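Local coordinates for protein Amuc_1100 (Akkermansia muciniphila, PDB 6KNY) that is of unknown function but probably sits in a membrane through a transmembrane helix, which is missing from this monomeric crystallised form, at residues A[138-143]-A[178-183]; A[146-151]-A[172-177]; A[199-204]-A[269-274]. All blocks are in the same frame, centred on the assembly; numbering follows the deposited sequence.

Contact 1. Residues A[138-143]-A[178-183]; sequences GLSKFI and AFQGDR
Ser140 and Lys141 both face Gln180 in a classic beta bulge, set where strands 141-146 and 170-181 run antiparallel as neighbours in the mixed sheet. The carbonyl oxygen of Gln180 takes three donors: Ser140 N at 2.9 Å and in the carbonyl plane, Lys141 N at 3.2 Å, and Ser140 OG at 3.1 Å, which comes in 62° above that plane. Ser140 chi1 of 71° sets the hydroxyl between its own N and carbonyl carbon, bringing it over this oxygen; OG and Gln180 OE1 both also bond Gln264 NE2. Past the bulge the regular ladder resumes, with Gln180 N bonded to Lys141 O at 3.1 Å and Ile143 N to Ala178 O at 2.8 Å. On the face carrying Phe142 and Phe179, Leu139 lays both methyls against the Phe179 ring, Leu139 CD2 reaching Phe179 CD1 at 3.6 Å; helix 117-134 covers Phe142, and helix 183-194 touches Leu139 and Phe179. Gly181 passes so near Leu139 CA that a side chain there would be tight. Beyond it a water bridges the two segments, donating to Gly138 O (2.7 Å) and accepting from Asp182 N (2.9 Å).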
loop_
_atom_site.group_PDB
_atom_site.type_symbol
_atom_site.label_atom_id
_atom_site.label_comp_id
_atom_site.label_asym_id
_atom_site.label_seq_id
_atom_site.Cartn_x
_atom_site.Cartn_y
_atom_site.Cartn_z
ATOM N N GLY A 138 3.343 -1.425 16.502
ATOM C CA GLY A 138 2.775 -2.014 17.704
ATOM C C GLY A 138 1.299 -2.317 17.615
ATOM O O GLY A 138 0.623 -2.406 18.653
ATOM N N LEU A 139 0.763 -2.452 16.400
ATOM C CA LEU A 139 -0.646 -2.772 16.221
ATOM C C LEU A 139 -0.913 -4.201 16.669
ATOM O O LEU A 139 -0.000 -5.013 16.799
ATOM C CB LEU A 139 -1.048 -2.624 14.756
ATOM C CG LEU A 139 -0.896 -1.227 14.155
ATOM C CD1 LEU A 139 -0.976 -1.291 12.640
ATOM C CD2 LEU A 139 -1.945 -0.267 14.733
ATOM N N SER A 140 -2.187 -4.533 16.854
ATOM C CA SER A 140 -2.506 -5.896 17.251
ATOM C C SER A 140 -3.059 -6.749 16.119
ATOM O O SER A 140 -2.938 -7.979 16.177
ATOM C CB SER A 140 -3.496 -5.891 18.422
ATOM O OG SER A 140 -4.762 -5.470 17.966
ATOM N N LYS A 141 -3.695 -6.144 15.115
ATOM C CA LYS A 141 -4.238 -6.906 13.997
ATOM C C LYS A 141 -4.250 -6.051 12.742
ATOM O O LYS A 141 -4.537 -4.853 12.806
ATOM C CB LYS A 141 -5.674 -7.399 14.248
ATOM C CG LYS A 141 -6.041 -7.684 15.691
ATOM C CD LYS A 141 -7.411 -8.304 15.796
ATOM C CE LYS A 141 -7.715 -8.649 17.244
ATOM N NZ LYS A 141 -9.075 -9.214 17.419
ATOM N N PHE A 142 -3.940 -6.682 11.613
ATOM C CA PHE A 142 -4.314 -6.190 10.292
ATOM C C PHE A 142 -5.629 -6.864 9.919
ATOM O O PHE A 142 -5.723 -8.098 9.928
ATOM C CB PHE A 142 -3.246 -6.507 9.242
ATOM C CG PHE A 142 -1.985 -5.703 9.378
ATOM C CD1 PHE A 142 -1.977 -4.349 9.084
ATOM C CD2 PHE A 142 -0.793 -6.310 9.769
ATOM C CE1 PHE A 142 -0.802 -3.601 9.194
ATOM C CE2 PHE A 142 0.378 -5.573 9.880
ATOM C CZ PHE A 142 0.378 -4.219 9.593
ATOM N N ILE A 143 -6.647 -6.069 9.623
ATOM C CA ILE A 143 -7.980 -6.595 9.369
ATOM C C ILE A 143 -8.239 -6.745 7.874
ATOM O O ILE A 143 -8.835 -7.730 7.435
ATOM C CB ILE A 143 -9.037 -5.688 10.042
ATOM C CG1 ILE A 143 -8.853 -5.704 11.556
ATOM C CG2 ILE A 143 -10.473 -6.133 9.655
ATOM C CD1 ILE A 143 -9.694 -4.673 12.299
ATOM N N ALA A 178 -7.626 -1.556 6.970
ATOM C CA ALA A 178 -8.267 -1.615 8.269
ATOM C C ALA A 178 -7.304 -2.309 9.220
ATOM O O ALA A 178 -6.703 -3.335 8.866
ATOM C CB ALA A 178 -9.599 -2.370 8.192
ATOM N N PHE A 179 -7.132 -1.734 10.404
ATOM C CA PHE A 179 -6.280 -2.336 11.418
ATOM C C PHE A 179 -6.813 -1.917 12.775
ATOM O O PHE A 179 -7.751 -1.116 12.873
ATOM C CB PHE A 179 -4.809 -1.933 11.266
ATOM C CG PHE A 179 -4.583 -0.443 11.175
ATOM C CD1 PHE A 179 -4.478 0.333 12.316
ATOM C CD2 PHE A 179 -4.461 0.177 9.940
ATOM C CE1 PHE A 179 -4.257 1.707 12.231
ATOM C CE2 PHE A 179 -4.240 1.539 9.837
ATOM C CZ PHE A 179 -4.139 2.314 10.990
ATOM N N GLN A 180 -6.208 -2.471 13.824
ATOM C CA GLN A 180 -6.614 -2.121 15.172
ATOM C C GLN A 180 -5.447 -2.314 16.123
ATOM O O GLN A 180 -4.557 -3.133 15.887
ATOM C CB GLN A 180 -7.839 -2.938 15.625
ATOM C CG GLN A 180 -7.571 -4.368 16.008
ATOM C CD GLN A 180 -8.644 -4.922 16.966
ATOM O OE1 GLN A 180 -8.727 -4.514 18.126
ATOM N NE2 GLN A 180 -9.468 -5.840 16.474
ATOM N N GLY A 181 -5.460 -1.538 17.198
ATOM C CA GLY A 181 -4.428 -1.619 18.211
ATOM C C GLY A 181 -4.763 -0.649 19.314
ATOM O O GLY A 181 -5.822 -0.010 19.302
ATOM N N ASP A 182 -3.852 -0.556 20.286
ATOM C CA ASP A 182 -4.048 0.410 21.358
ATOM C C ASP A 182 -3.926 1.821 20.783
ATOM O O ASP A 182 -3.448 2.013 19.658
ATOM C CB ASP A 182 -3.038 0.172 22.484
ATOM C CG ASP A 182 -1.645 0.668 22.138
ATOM O OD1 ASP A 182 -1.046 0.151 21.174
ATOM O OD2 ASP A 182 -1.160 1.598 22.813
ATOM N N ARG A 183 -4.383 2.812 21.562
ATOM C CA ARG A 183 -4.392 4.198 21.089
ATOM C C ARG A 183 -3.009 4.640 20.624
ATOM O O ARG A 183 -2.875 5.349 19.613
ATOM C CB ARG A 183 -4.917 5.128 22.189
HETATM O O HOH W 1 -1.764 -2.568 19.853
#

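Contact 2. Residues A[146-151]-A[172-177]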
loop_
_atom_site.group_PDB
_atom_site.type_symbol
_atom_site.label_atom_id
_atom_site.label_comp_id
_atom_site.label_asym_id
_atom_site.label_seq_id
_atom_site.Cartn_x
_atom_site.Cartn_y
_atom_site.Cartn_z
ATOM N N TYR A 146 -7.516 -3.804 1.088
ATOM C CA TYR A 146 -8.438 -3.944 -0.028
ATOM C C TYR A 146 -8.038 -2.957 -1.116
ATOM O O TYR A 146 -7.903 -1.758 -0.848
ATOM C CB TYR A 146 -9.874 -3.695 0.425
ATOM C CG TYR A 146 -10.799 -3.427 -0.730
ATOM C CD1 TYR A 146 -11.167 -4.449 -1.602
ATOM C CD2 TYR A 146 -11.293 -2.153 -0.960
ATOM C CE1 TYR A 146 -12.006 -4.200 -2.677
ATOM C CE2 TYR A 146 -12.135 -1.897 -2.028
ATOM C CZ TYR A 146 -12.486 -2.925 -2.878
ATOM O OH TYR A 146 -13.320 -2.676 -3.928
ATOM N N ARG A 147 -7.851 -3.468 -2.331
ATOM C CA ARG A 147 -7.294 -2.690 -3.433
ATOM C C ARG A 147 -8.157 -2.872 -4.674
ATOM O O ARG A 147 -8.087 -3.926 -5.328
ATOM C CB ARG A 147 -5.854 -3.114 -3.703
ATOM C CG ARG A 147 -5.192 -2.470 -4.925
ATOM C CD ARG A 147 -4.111 -3.413 -5.514
ATOM N NE ARG A 147 -4.722 -4.504 -6.279
ATOM C CZ ARG A 147 -4.926 -4.481 -7.593
ATOM N NH1 ARG A 147 -4.504 -3.447 -8.321
ATOM N NH2 ARG A 147 -5.527 -5.504 -8.184
ATOM N N PRO A 148 -8.981 -1.881 -5.028
ATOM C CA PRO A 148 -9.740 -1.968 -6.286
ATOM C C PRO A 148 -8.811 -2.083 -7.486
ATOM O O PRO A 148 -7.705 -1.541 -7.496
ATOM C CB PRO A 148 -10.532 -0.651 -6.326
ATOM C CG PRO A 148 -10.621 -0.189 -4.874
ATOM C CD PRO A 148 -9.367 -0.730 -4.195
ATOM N N GLN A 149 -9.266 -2.803 -8.509
ATOM C CA GLN A 149 -8.457 -2.943 -9.717
ATOM C C GLN A 149 -8.395 -1.623 -10.458
ATOM O O GLN A 149 -9.369 -0.867 -10.493
ATOM C CB GLN A 149 -9.028 -4.017 -10.647
ATOM C CG GLN A 149 -8.933 -5.422 -10.081
ATOM C CD GLN A 149 -9.616 -6.453 -10.960
ATOM O OE1 GLN A 149 -9.865 -6.211 -12.145
ATOM N NE2 GLN A 149 -9.955 -7.599 -10.374
ATOM N N LEU A 150 -7.246 -1.361 -11.068
ATOM C CA LEU A 150 -7.061 -0.213 -11.921
ATOM C C LEU A 150 -7.659 -0.477 -13.294
ATOM O O LEU A 150 -7.768 -1.625 -13.719
ATOM C CB LEU A 150 -5.572 0.098 -12.059
ATOM C CG LEU A 150 -4.836 0.408 -10.758
ATOM C CD1 LEU A 150 -3.322 0.540 -11.023
ATOM C CD2 LEU A 150 -5.405 1.682 -10.138
ATOM N N PRO A 151 -8.000 0.582 -14.035
ATOM C CA PRO A 151 -8.494 0.379 -15.413
ATOM C C PRO A 151 -7.541 -0.420 -16.295
ATOM O O PRO A 151 -8.010 -1.237 -17.094
ATOM C CB PRO A 151 -8.680 1.815 -15.927
ATOM C CG PRO A 151 -8.991 2.598 -14.668
ATOM C CD PRO A 151 -8.093 1.991 -13.611
ATOM N N PRO A 172 -4.192 8.570 -9.533
ATOM C CA PRO A 172 -4.406 8.089 -8.167
ATOM C C PRO A 172 -4.714 6.606 -8.186
ATOM O O PRO A 172 -5.432 6.118 -9.065
ATOM C CB PRO A 172 -5.636 8.884 -7.699
ATOM C CG PRO A 172 -6.452 9.056 -8.983
ATOM C CD PRO A 172 -5.397 9.187 -10.120
ATOM N N MET A 173 -4.218 5.890 -7.180
ATOM C CA MET A 173 -4.478 4.454 -7.087
ATOM C C MET A 173 -5.144 4.135 -5.758
ATOM O O MET A 173 -4.496 4.246 -4.704
ATOM C CB MET A 173 -3.182 3.664 -7.261
ATOM C CG MET A 173 -2.513 3.938 -8.621
ATOM S SD MET A 173 -1.010 2.976 -8.829
ATOM C CE MET A 173 -0.484 3.451 -10.489
ATOM N N PRO A 174 -6.417 3.721 -5.742
ATOM C CA PRO A 174 -7.145 3.599 -4.469
ATOM C C PRO A 174 -6.774 2.342 -3.709
ATOM O O PRO A 174 -6.431 1.310 -4.296
ATOM C CB PRO A 174 -8.615 3.559 -4.906
ATOM C CG PRO A 174 -8.556 2.915 -6.264
ATOM C CD PRO A 174 -7.265 3.396 -6.905
ATOM N N LEU A 175 -6.824 2.450 -2.379
ATOM C CA LEU A 175 -6.830 1.277 -1.516
ATOM C C LEU A 175 -7.417 1.644 -0.162
ATOM O O LEU A 175 -7.501 2.822 0.213
ATOM C CB LEU A 175 -5.427 0.695 -1.343
ATOM C CG LEU A 175 -4.413 1.568 -0.621
ATOM C CD1 LEU A 175 -3.515 0.671 0.251
ATOM C CD2 LEU A 175 -3.572 2.350 -1.660
ATOM N N GLU A 176 -7.787 0.609 0.585
ATOM C CA GLU A 176 -8.300 0.755 1.939
ATOM C C GLU A 176 -7.513 -0.170 2.846
ATOM O O GLU A 176 -7.235 -1.312 2.477
ATOM C CB GLU A 176 -9.784 0.367 2.046
ATOM C CG GLU A 176 -10.728 1.050 1.084
ATOM C CD GLU A 176 -12.169 0.551 1.277
ATOM O OE1 GLU A 176 -12.460 -0.051 2.337
ATOM O OE2 GLU A 176 -12.997 0.741 0.363
ATOM N N ILE A 177 -7.198 0.299 4.042
ATOM C CA ILE A 177 -6.564 -0.538 5.049
ATOM C C ILE A 177 -7.356 -0.416 6.343
ATOM O O ILE A 177 -7.735 0.689 6.752
ATOM C CB ILE A 177 -5.091 -0.161 5.269
ATOM C CG1 ILE A 177 -4.340 -0.185 3.931
ATOM C CG2 ILE A 177 -4.456 -1.104 6.281
ATOM C CD1 ILE A 177 -2.841 0.012 4.062
#
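Tyr146 and Glu176 form an antiparallel hydrogen-bonded pair at the end of strand 141-146, and from there residues 147-151 continue as a loop along strand 170-181. Tyr146 N reaches Glu176 O at 2.9 Å, almost straight at 175°, and Glu176 N returns to Tyr146 O at 2.8 Å. Their side chains lie alongside each other: Glu176 CG sits in plane at the edge of the tyrosine ring, and the carboxylate is turned 75° from that ring, its OE2 coming 3.6 Å from Tyr146 CD2. Further on, the pyrrolidine rings of Pro148 and Pro174 meet through their CG atoms at 4.0 Å. Met173 can be followed along its whole length against Leu150. Its CB lies 4.1 Å from Leu150 CD2 and its CG 4.0 Å from the same methyl; then SD meets Leu150 CD1 at 4.0 Å and CE the same CD1 at 4.1 Å. With chi1 at -60° and an extended chain beyond, the Met173 side chain crosses that of Leu150 at about a right angle, and both residues also touch Thr119 of helix 117-134. Arg147 turns its guanidinium away from the strand, to salt bridges with Glu153 and Glu123. Backbone bonds thus tie one end of the contact, while prolines, which lack an N-H, and apolar side chains hold the rest mainly by van der Waals packing, with the arginine's charge probably balanced by those two glutamates.

Contact 3. Residues A[199-204]-A[269-274]; sequences YLFTVN and VSLNLV
Phe201 and Leu273 make the tight side of this contact. Leu273 CD1 stands over the centre of the Phe201 ring, 3.9 Å from the centroid and 12° off the ring normal, a CH-pi contact, while Leu273 CB lies 3.8 Å from ring atom CE1. CG lies anti to the leucine's N (chi1 171°), directing the branch toward the ring, and the next torsion turns CD1 over it. Leu271 CD1 approaches the ring obliquely, and helix 117-134 packs on Leu273 through Phe122 and Ala126. An alanine in place of Phe201 is likely to leave Leu273 CD1 without the ring face it rests on and to open a gap beside Leu271. These are antiparallel strands at the 201-210 edge of the mixed sheet, and Thr202 with Asn272 is their hydrogen-bonded pair: Thr202 N to Asn272 O 2.8 Å, Asn272 N to Thr202 O 2.9 Å. The face bearing Thr202 and Asn272 is the more solvent-exposed one, with both residues partly exposed. There Thr202 CG2 touches Asn272 CB at 3.6 Å, and Asn272 ND2 comes 3.6 Å from Asn204 CB, their amide planes 71° apart. At the other end water joins the strands, accepting from Leu200 N at 2.8 Å and donating to Val274 O at 2.7 Å.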
loop_
_atom_site.group_PDB
_atom_site.type_symbol
_atom_site.label_atom_id
_atom_site.label_comp_id
_atom_site.label_asym_id
_atom_site.label_seq_id
_atom_site.Cartn_x
_atom_site.Cartn_y
_atom_site.Cartn_z
ATOM N N TYR A 199 7.032 7.223 -1.319
ATOM C CA TYR A 199 5.728 7.000 -1.923
ATOM C C TYR A 199 4.734 7.950 -1.279
ATOM O O TYR A 199 4.734 8.105 -0.055
ATOM C CB TYR A 199 5.283 5.545 -1.738
ATOM C CG TYR A 199 6.156 4.537 -2.456
ATOM C CD1 TYR A 199 6.006 4.304 -3.821
ATOM C CD2 TYR A 199 7.122 3.805 -1.770
ATOM C CE1 TYR A 199 6.781 3.360 -4.475
ATOM C CE2 TYR A 199 7.911 2.864 -2.418
ATOM C CZ TYR A 199 7.743 2.655 -3.767
ATOM O OH TYR A 199 8.527 1.728 -4.421
ATOM N N LEU A 200 3.892 8.584 -2.097
ATOM C CA LEU A 200 2.919 9.565 -1.615
ATOM C C LEU A 200 1.536 8.918 -1.514
ATOM O O LEU A 200 0.888 8.651 -2.537
ATOM C CB LEU A 200 2.888 10.786 -2.538
ATOM C CG LEU A 200 1.867 11.901 -2.232
ATOM C CD1 LEU A 200 2.062 12.463 -0.829
ATOM C CD2 LEU A 200 2.013 13.025 -3.295
ATOM N N PHE A 201 1.088 8.666 -0.286
ATOM C CA PHE A 201 -0.281 8.226 -0.014
ATOM C C PHE A 201 -1.057 9.411 0.528
ATOM O O PHE A 201 -0.619 10.057 1.490
ATOM C CB PHE A 201 -0.330 7.090 1.013
ATOM C CG PHE A 201 0.169 5.770 0.501
ATOM C CD1 PHE A 201 -0.699 4.870 -0.101
ATOM C CD2 PHE A 201 1.510 5.405 0.665
ATOM C CE1 PHE A 201 -0.240 3.635 -0.558
ATOM C CE2 PHE A 201 1.968 4.175 0.215
ATOM C CZ PHE A 201 1.097 3.288 -0.385
ATOM N N THR A 202 -2.193 9.707 -0.085
ATOM C CA THR A 202 -3.009 10.806 0.391
ATOM C C THR A 202 -4.291 10.230 0.977
ATOM O O THR A 202 -4.741 9.155 0.575
ATOM C CB THR A 202 -3.282 11.812 -0.738
ATOM O OG1 THR A 202 -3.885 12.993 -0.180
ATOM C CG2 THR A 202 -4.209 11.209 -1.790
ATOM N N VAL A 203 -4.833 10.907 1.984
ATOM C CA VAL A 203 -5.935 10.357 2.771
ATOM C C VAL A 203 -7.242 10.850 2.164
ATOM O O VAL A 203 -7.562 12.040 2.233
ATOM C CB VAL A 203 -5.832 10.745 4.251
ATOM C CG1 VAL A 203 -7.094 10.311 5.005
ATOM C CG2 VAL A 203 -4.593 10.121 4.882
ATOM N N ASN A 204 -7.986 9.933 1.551
ATOM C CA ASN A 204 -9.322 10.253 1.070
ATOM C C ASN A 204 -10.312 10.333 2.226
ATOM O O ASN A 204 -11.109 11.275 2.306
ATOM C CB ASN A 204 -9.762 9.219 0.043
ATOM C CG ASN A 204 -11.144 9.485 -0.484
ATOM O OD1 ASN A 204 -11.429 10.576 -1.003
ATOM N ND2 ASN A 204 -12.019 8.502 -0.347
ATOM N N VAL A 269 -8.968 3.339 6.857
ATOM C CA VAL A 269 -8.578 4.468 6.047
ATOM C C VAL A 269 -8.597 4.188 4.551
ATOM O O VAL A 269 -8.217 3.132 4.126
ATOM C CB VAL A 269 -7.208 5.020 6.482
ATOM C CG1 VAL A 269 -6.130 3.987 6.336
ATOM C CG2 VAL A 269 -6.843 6.226 5.669
ATOM N N SER A 270 -9.112 5.181 3.834
ATOM C CA SER A 270 -9.175 5.154 2.379
ATOM C C SER A 270 -8.043 6.023 1.854
ATOM O O SER A 270 -7.953 7.205 2.207
ATOM C CB SER A 270 -10.532 5.670 1.903
ATOM O OG SER A 270 -10.650 5.611 0.502
ATOM N N LEU A 271 -7.183 5.444 1.017
ATOM C CA LEU A 271 -6.008 6.142 0.536
ATOM C C LEU A 271 -6.025 6.224 -0.981
ATOM O O LEU A 271 -6.623 5.382 -1.664
ATOM C CB LEU A 271 -4.744 5.429 1.007
ATOM C CG LEU A 271 -4.627 5.300 2.535
ATOM C CD1 LEU A 271 -3.612 4.229 2.891
ATOM C CD2 LEU A 271 -4.237 6.628 3.169
ATOM N N ASN A 272 -5.392 7.268 -1.505
ATOM C CA ASN A 272 -5.017 7.324 -2.912
ATOM C C ASN A 272 -3.501 7.410 -2.969
ATOM O O ASN A 272 -2.912 8.390 -2.496
ATOM C CB ASN A 272 -5.668 8.502 -3.625
ATOM C CG ASN A 272 -7.176 8.310 -3.817
ATOM O OD1 ASN A 272 -7.622 7.556 -4.679
ATOM N ND2 ASN A 272 -7.959 9.014 -3.025
ATOM N N LEU A 273 -2.879 6.357 -3.499
ATOM C CA LEU A 273 -1.463 6.389 -3.847
ATOM C C LEU A 273 -1.297 7.238 -5.100
ATOM O O LEU A 273 -1.963 6.995 -6.111
ATOM C CB LEU A 273 -0.958 4.967 -4.089
ATOM C CG LEU A 273 0.451 4.771 -4.667
ATOM C CD1 LEU A 273 1.515 5.301 -3.702
ATOM C CD2 LEU A 273 0.682 3.282 -5.050
ATOM N N VAL A 274 -0.419 8.230 -5.050
ATOM C CA VAL A 274 -0.272 9.172 -6.156
ATOM C C VAL A 274 0.855 8.674 -7.060
ATOM O O VAL A 274 2.022 8.654 -6.650
ATOM C CB VAL A 274 -0.006 10.588 -5.629
ATOM C CG1 VAL A 274 0.218 11.569 -6.774
ATOM C CG2 VAL A 274 -1.183 11.031 -4.725
HETATM O O HOH W 2 3.925 7.930 -4.823
#

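The three contacts follow one sheet across its strands. Contacts 1 and 2 share strand 170-181, one meeting strand 141-146 near its start, the other its last residue and the loop that follows, yet their centres are 21 Å apart; contact 2 is nested inside the loop that contact 1 closes. Contact 3 comes later in the chain, with its centre about 10 Å from that of contact 2, and the two touch directly: Met173 N probably bonds Leu273 O at 2.7 Å, and Leu175 CD2 packs on Phe201 CE1 at 3.7 Å. Contacts 1 and 3 do not touch, their nearest atoms being about 5 Å apart.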